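Local coordinates for ULam111 (Flavobacterium sp., PDB 5WUT), which probably hydrolyses the beta-glucan laminarin, as a laminarinase of glycoside hydrolase family 16, at residues A[54-67]-A[217-229]. Sequence-based numbering, arbitrary orientation.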
# COMPACT_ATOMS: atom_id res chain seq x y z
N GLY A 54 -11.90 -20.28 -13.10
CA GLY A 54 -12.02 -20.00 -11.68
C GLY A 54 -12.27 -18.53 -11.35
O GLY A 54 -12.11 -18.11 -10.21
N LYS A 55 -12.65 -17.75 -12.36
CA LYS A 55 -12.98 -16.34 -12.15
C LYS A 55 -14.42 -16.06 -12.57
O LYS A 55 -14.91 -16.63 -13.56
CB LYS A 55 -12.05 -15.42 -12.96
CG LYS A 55 -10.70 -15.06 -12.32
CD LYS A 55 -9.87 -16.27 -12.01
CE LYS A 55 -8.43 -15.92 -11.71
NZ LYS A 55 -7.57 -17.00 -12.20
N LEU A 56 -15.07 -15.16 -11.85
CA LEU A 56 -16.24 -14.47 -12.38
C LEU A 56 -15.74 -13.39 -13.34
O LEU A 56 -14.96 -12.53 -12.95
CB LEU A 56 -17.10 -13.86 -11.26
CG LEU A 56 -18.17 -12.86 -11.73
CD1 LEU A 56 -19.27 -13.56 -12.55
CD2 LEU A 56 -18.77 -12.14 -10.55
N VAL A 57 -16.16 -13.45 -14.60
CA VAL A 57 -15.77 -12.42 -15.56
C VAL A 57 -17.00 -11.65 -16.02
O VAL A 57 -17.90 -12.20 -16.65
CB VAL A 57 -15.04 -13.01 -16.79
CG1 VAL A 57 -14.63 -11.88 -17.75
CG2 VAL A 57 -13.82 -13.82 -16.34
N ILE A 58 -17.03 -10.37 -15.67
CA ILE A 58 -18.10 -9.49 -16.11
C ILE A 58 -17.62 -8.69 -17.30
O ILE A 58 -16.55 -8.08 -17.24
CB ILE A 58 -18.53 -8.53 -14.99
CG1 ILE A 58 -19.11 -9.33 -13.81
CG2 ILE A 58 -19.53 -7.48 -15.52
CD1 ILE A 58 -19.34 -8.52 -12.56
N THR A 59 -18.39 -8.69 -18.39
CA THR A 59 -17.99 -7.93 -19.57
C THR A 59 -18.94 -6.77 -19.84
O THR A 59 -20.16 -6.95 -19.93
CB THR A 59 -17.91 -8.83 -20.82
OG1 THR A 59 -16.92 -9.84 -20.61
CG2 THR A 59 -17.52 -8.01 -22.04
N ALA A 60 -18.36 -5.58 -19.94
CA ALA A 60 -19.09 -4.38 -20.34
C ALA A 60 -19.07 -4.30 -21.86
O ALA A 60 -18.01 -4.41 -22.46
CB ALA A 60 -18.46 -3.13 -19.72
N LYS A 61 -20.25 -4.16 -22.46
CA LYS A 61 -20.38 -4.18 -23.92
C LYS A 61 -21.15 -2.98 -24.42
O LYS A 61 -21.99 -2.42 -23.72
CB LYS A 61 -21.09 -5.45 -24.39
CG LYS A 61 -20.48 -6.77 -23.94
CD LYS A 61 -21.31 -7.94 -24.48
CE LYS A 61 -21.34 -9.13 -23.52
NZ LYS A 61 -22.41 -10.13 -23.89
N LYS A 62 -20.87 -2.60 -25.67
CA LYS A 62 -21.69 -1.62 -26.36
C LYS A 62 -22.20 -2.24 -27.66
O LYS A 62 -21.42 -2.75 -28.46
CB LYS A 62 -20.89 -0.35 -26.63
CG LYS A 62 -21.72 0.75 -27.29
CD LYS A 62 -20.83 1.85 -27.83
CE LYS A 62 -21.63 2.94 -28.53
NZ LYS A 62 -21.87 2.58 -29.96
N GLU A 63 -23.51 -2.23 -27.83
CA GLU A 63 -24.17 -2.79 -29.00
C GLU A 63 -25.15 -1.74 -29.52
O GLU A 63 -26.17 -1.45 -28.89
CB GLU A 63 -24.85 -4.12 -28.64
CG GLU A 63 -23.83 -5.24 -28.38
CD GLU A 63 -24.25 -6.26 -27.30
OE1 GLU A 63 -24.83 -5.86 -26.26
OE2 GLU A 63 -23.99 -7.46 -27.49
N GLY A 64 -24.82 -1.13 -30.66
CA GLY A 64 -25.58 0.02 -31.09
C GLY A 64 -25.35 1.14 -30.11
O GLY A 64 -24.20 1.47 -29.79
N THR A 65 -26.43 1.73 -29.59
CA THR A 65 -26.29 2.69 -28.51
C THR A 65 -26.67 2.10 -27.16
O THR A 65 -26.82 2.82 -26.18
CB THR A 65 -27.13 3.95 -28.73
OG1 THR A 65 -28.50 3.59 -28.95
CG2 THR A 65 -26.59 4.75 -29.91
N GLN A 66 -26.84 0.78 -27.11
CA GLN A 66 -27.13 0.10 -25.85
C GLN A 66 -25.85 -0.39 -25.17
O GLN A 66 -25.02 -1.06 -25.77
CB GLN A 66 -28.11 -1.07 -26.08
CG GLN A 66 -28.24 -1.99 -24.84
CD GLN A 66 -29.54 -2.79 -24.81
OE1 GLN A 66 -29.53 -4.02 -24.74
NE2 GLN A 66 -30.65 -2.09 -24.80
N TYR A 67 -25.70 -0.01 -23.90
CA TYR A 67 -24.61 -0.50 -23.07
C TYR A 67 -25.14 -1.54 -22.10
O TYR A 67 -26.21 -1.35 -21.54
CB TYR A 67 -23.99 0.65 -22.28
CG TYR A 67 -23.35 1.72 -23.13
CD1 TYR A 67 -24.10 2.80 -23.60
CD2 TYR A 67 -22.00 1.67 -23.46
CE1 TYR A 67 -23.53 3.78 -24.37
CE2 TYR A 67 -21.40 2.66 -24.23
CZ TYR A 67 -22.18 3.71 -24.69
OH TYR A 67 -21.60 4.71 -25.45
N VAL A 217 -17.55 8.84 -21.95
CA VAL A 217 -17.24 7.44 -22.19
C VAL A 217 -16.52 7.30 -23.52
O VAL A 217 -17.02 7.75 -24.56
CB VAL A 217 -18.50 6.55 -22.19
CG1 VAL A 217 -18.14 5.11 -22.53
CG2 VAL A 217 -19.19 6.59 -20.85
N ASP A 218 -15.35 6.68 -23.49
CA ASP A 218 -14.59 6.33 -24.69
C ASP A 218 -15.12 5.02 -25.26
O ASP A 218 -14.78 3.94 -24.79
CB ASP A 218 -13.11 6.24 -24.34
CG ASP A 218 -12.24 5.79 -25.52
OD1 ASP A 218 -12.76 5.68 -26.65
OD2 ASP A 218 -11.02 5.59 -25.30
N ASP A 219 -15.94 5.11 -26.30
CA ASP A 219 -16.61 3.91 -26.81
C ASP A 219 -15.65 2.91 -27.46
O ASP A 219 -16.01 1.76 -27.70
CB ASP A 219 -17.71 4.30 -27.80
CG ASP A 219 -18.91 4.93 -27.12
OD1 ASP A 219 -19.21 4.57 -25.96
OD2 ASP A 219 -19.56 5.81 -27.74
N ALA A 220 -14.42 3.33 -27.74
CA ALA A 220 -13.44 2.42 -28.32
C ALA A 220 -12.97 1.36 -27.32
O ALA A 220 -12.38 0.35 -27.72
CB ALA A 220 -12.24 3.20 -28.84
N ILE A 221 -13.23 1.58 -26.04
CA ILE A 221 -12.71 0.66 -25.02
C ILE A 221 -13.45 -0.68 -24.97
O ILE A 221 -12.93 -1.66 -24.46
CB ILE A 221 -12.71 1.28 -23.58
CG1 ILE A 221 -14.13 1.35 -22.98
CG2 ILE A 221 -12.02 2.63 -23.57
CD1 ILE A 221 -14.16 1.99 -21.58
N PHE A 222 -14.68 -0.71 -25.48
CA PHE A 222 -15.52 -1.89 -25.32
C PHE A 222 -15.17 -2.98 -26.32
O PHE A 222 -14.86 -2.68 -27.47
CB PHE A 222 -16.99 -1.50 -25.44
CG PHE A 222 -17.43 -0.52 -24.41
CD1 PHE A 222 -17.59 -0.94 -23.09
CD2 PHE A 222 -17.61 0.82 -24.71
CE1 PHE A 222 -17.97 -0.04 -22.10
CE2 PHE A 222 -17.99 1.72 -23.73
CZ PHE A 222 -18.16 1.29 -22.42
N PRO A 223 -15.24 -4.24 -25.90
CA PRO A 223 -15.68 -4.72 -24.58
C PRO A 223 -14.58 -4.69 -23.51
O PRO A 223 -13.40 -4.76 -23.83
CB PRO A 223 -16.10 -6.16 -24.87
CG PRO A 223 -15.17 -6.59 -25.95
CD PRO A 223 -14.97 -5.36 -26.82
N GLN A 224 -14.99 -4.58 -22.24
CA GLN A 224 -14.03 -4.58 -21.14
C GLN A 224 -14.40 -5.61 -20.09
O GLN A 224 -15.57 -5.73 -19.73
CB GLN A 224 -13.96 -3.20 -20.49
CG GLN A 224 -13.10 -2.18 -21.24
CD GLN A 224 -11.64 -2.60 -21.34
OE1 GLN A 224 -11.06 -3.13 -20.39
NE2 GLN A 224 -11.04 -2.37 -22.50
N ASP A 225 -13.39 -6.33 -19.59
CA ASP A 225 -13.59 -7.38 -18.60
C ASP A 225 -13.16 -6.96 -17.19
O ASP A 225 -12.06 -6.42 -17.00
CB ASP A 225 -12.79 -8.64 -18.96
CG ASP A 225 -13.36 -9.39 -20.16
OD1 ASP A 225 -14.47 -9.08 -20.62
OD2 ASP A 225 -12.66 -10.32 -20.61
N PHE A 226 -14.03 -7.24 -16.23
CA PHE A 226 -13.79 -7.10 -14.79
C PHE A 226 -13.80 -8.51 -14.24
O PHE A 226 -14.84 -9.17 -14.28
CB PHE A 226 -14.88 -6.23 -14.18
CG PHE A 226 -14.80 -6.02 -12.68
CD1 PHE A 226 -13.60 -6.06 -11.98
CD2 PHE A 226 -15.96 -5.73 -11.98
CE1 PHE A 226 -13.58 -5.82 -10.59
CE2 PHE A 226 -15.95 -5.50 -10.60
CZ PHE A 226 -14.75 -5.55 -9.91
N SER A 227 -12.65 -8.99 -13.75
CA SER A 227 -12.52 -10.39 -13.33
C SER A 227 -12.34 -10.50 -11.82
O SER A 227 -11.45 -9.87 -11.26
CB SER A 227 -11.34 -11.07 -14.02
OG SER A 227 -11.48 -11.00 -15.44
N ILE A 228 -13.15 -11.34 -11.19
CA ILE A 228 -13.05 -11.51 -9.74
C ILE A 228 -12.74 -12.98 -9.43
O ILE A 228 -13.48 -13.87 -9.84
CB ILE A 228 -14.33 -11.06 -9.02
CG1 ILE A 228 -14.71 -9.62 -9.43
CG2 ILE A 228 -14.15 -11.18 -7.50
CD1 ILE A 228 -15.66 -9.51 -10.62
N ASP A 229 -11.63 -13.23 -8.75
CA ASP A 229 -11.19 -14.59 -8.39
C ASP A 229 -11.94 -15.14 -7.19
O ASP A 229 -12.42 -16.27 -7.21
CB ASP A 229 -9.68 -14.56 -8.13
CG ASP A 229 -9.05 -15.94 -7.96
OD1 ASP A 229 -9.70 -16.97 -8.25
OD2 ASP A 229 -7.86 -15.99 -7.57
O HOH W 1 -8.45 -18.84 -9.85
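Strands 55-63 and 224-229 run antiparallel, their axes at 163° and 4.5 Å apart at closest approach, with Leu56, Ile58 and Ala60 each exchanging a pair of backbone hydrogen bonds with Ile228, Phe226 and Gln224. On the face carrying these hydrogen-bonded pairs, Leu56 and Ile228 run alongside each other in the same direction, CD2 of the leucine 4.1 Å from CD1 of the isoleucine. That same Ile228 CD1 sits over the centre of the Phe226 ring; the methyl end thus touches Leu56 across the strands and Phe226 on its own strand. Met206 of strand 200-208 touches Ile58, Ala60 and Phe226, placing this face inside the beta-jelly roll of the family 16 fold, where the strand pair forms part of the sandwich. The other face is more polar. Thr59 OG1, beside the backbone N and anti to the carbonyl carbon (chi1 -62°), donates to Asp225 OD1 at 2.6 Å, arriving from above the carboxylate plane, while Val57 CG1 packs against Asp225 CG. At one end a water bridges Lys55 NZ and Asp229 OD1; Asp229 OD2 makes a salt bridge with Arg88. Beyond the other end, Phe222 precedes a cis peptide to Pro223 and sets its ring beside Ala60, whose CB lies at the ring edge, 3.9 Å from CE1. Tyr67 directs its edge at the Phe222 face in an offset edge-to-face pair, centroids 5.5 Å apart and planes at 62°, and Ile221 CG1 lies over one face of the phenylalanine. With an alanine here in place of Phe222 the ring is gone, which is likely to open a gap between Ala60 and Tyr67 and leave the tyrosine edge without its aromatic partner. Tyr67 OH also donates to Asp219 OD1, a hydrogen bond whose very short length of 2.4 Å is doubtful, and Lys62 lays its CD and CE methylenes across the same carboxylate.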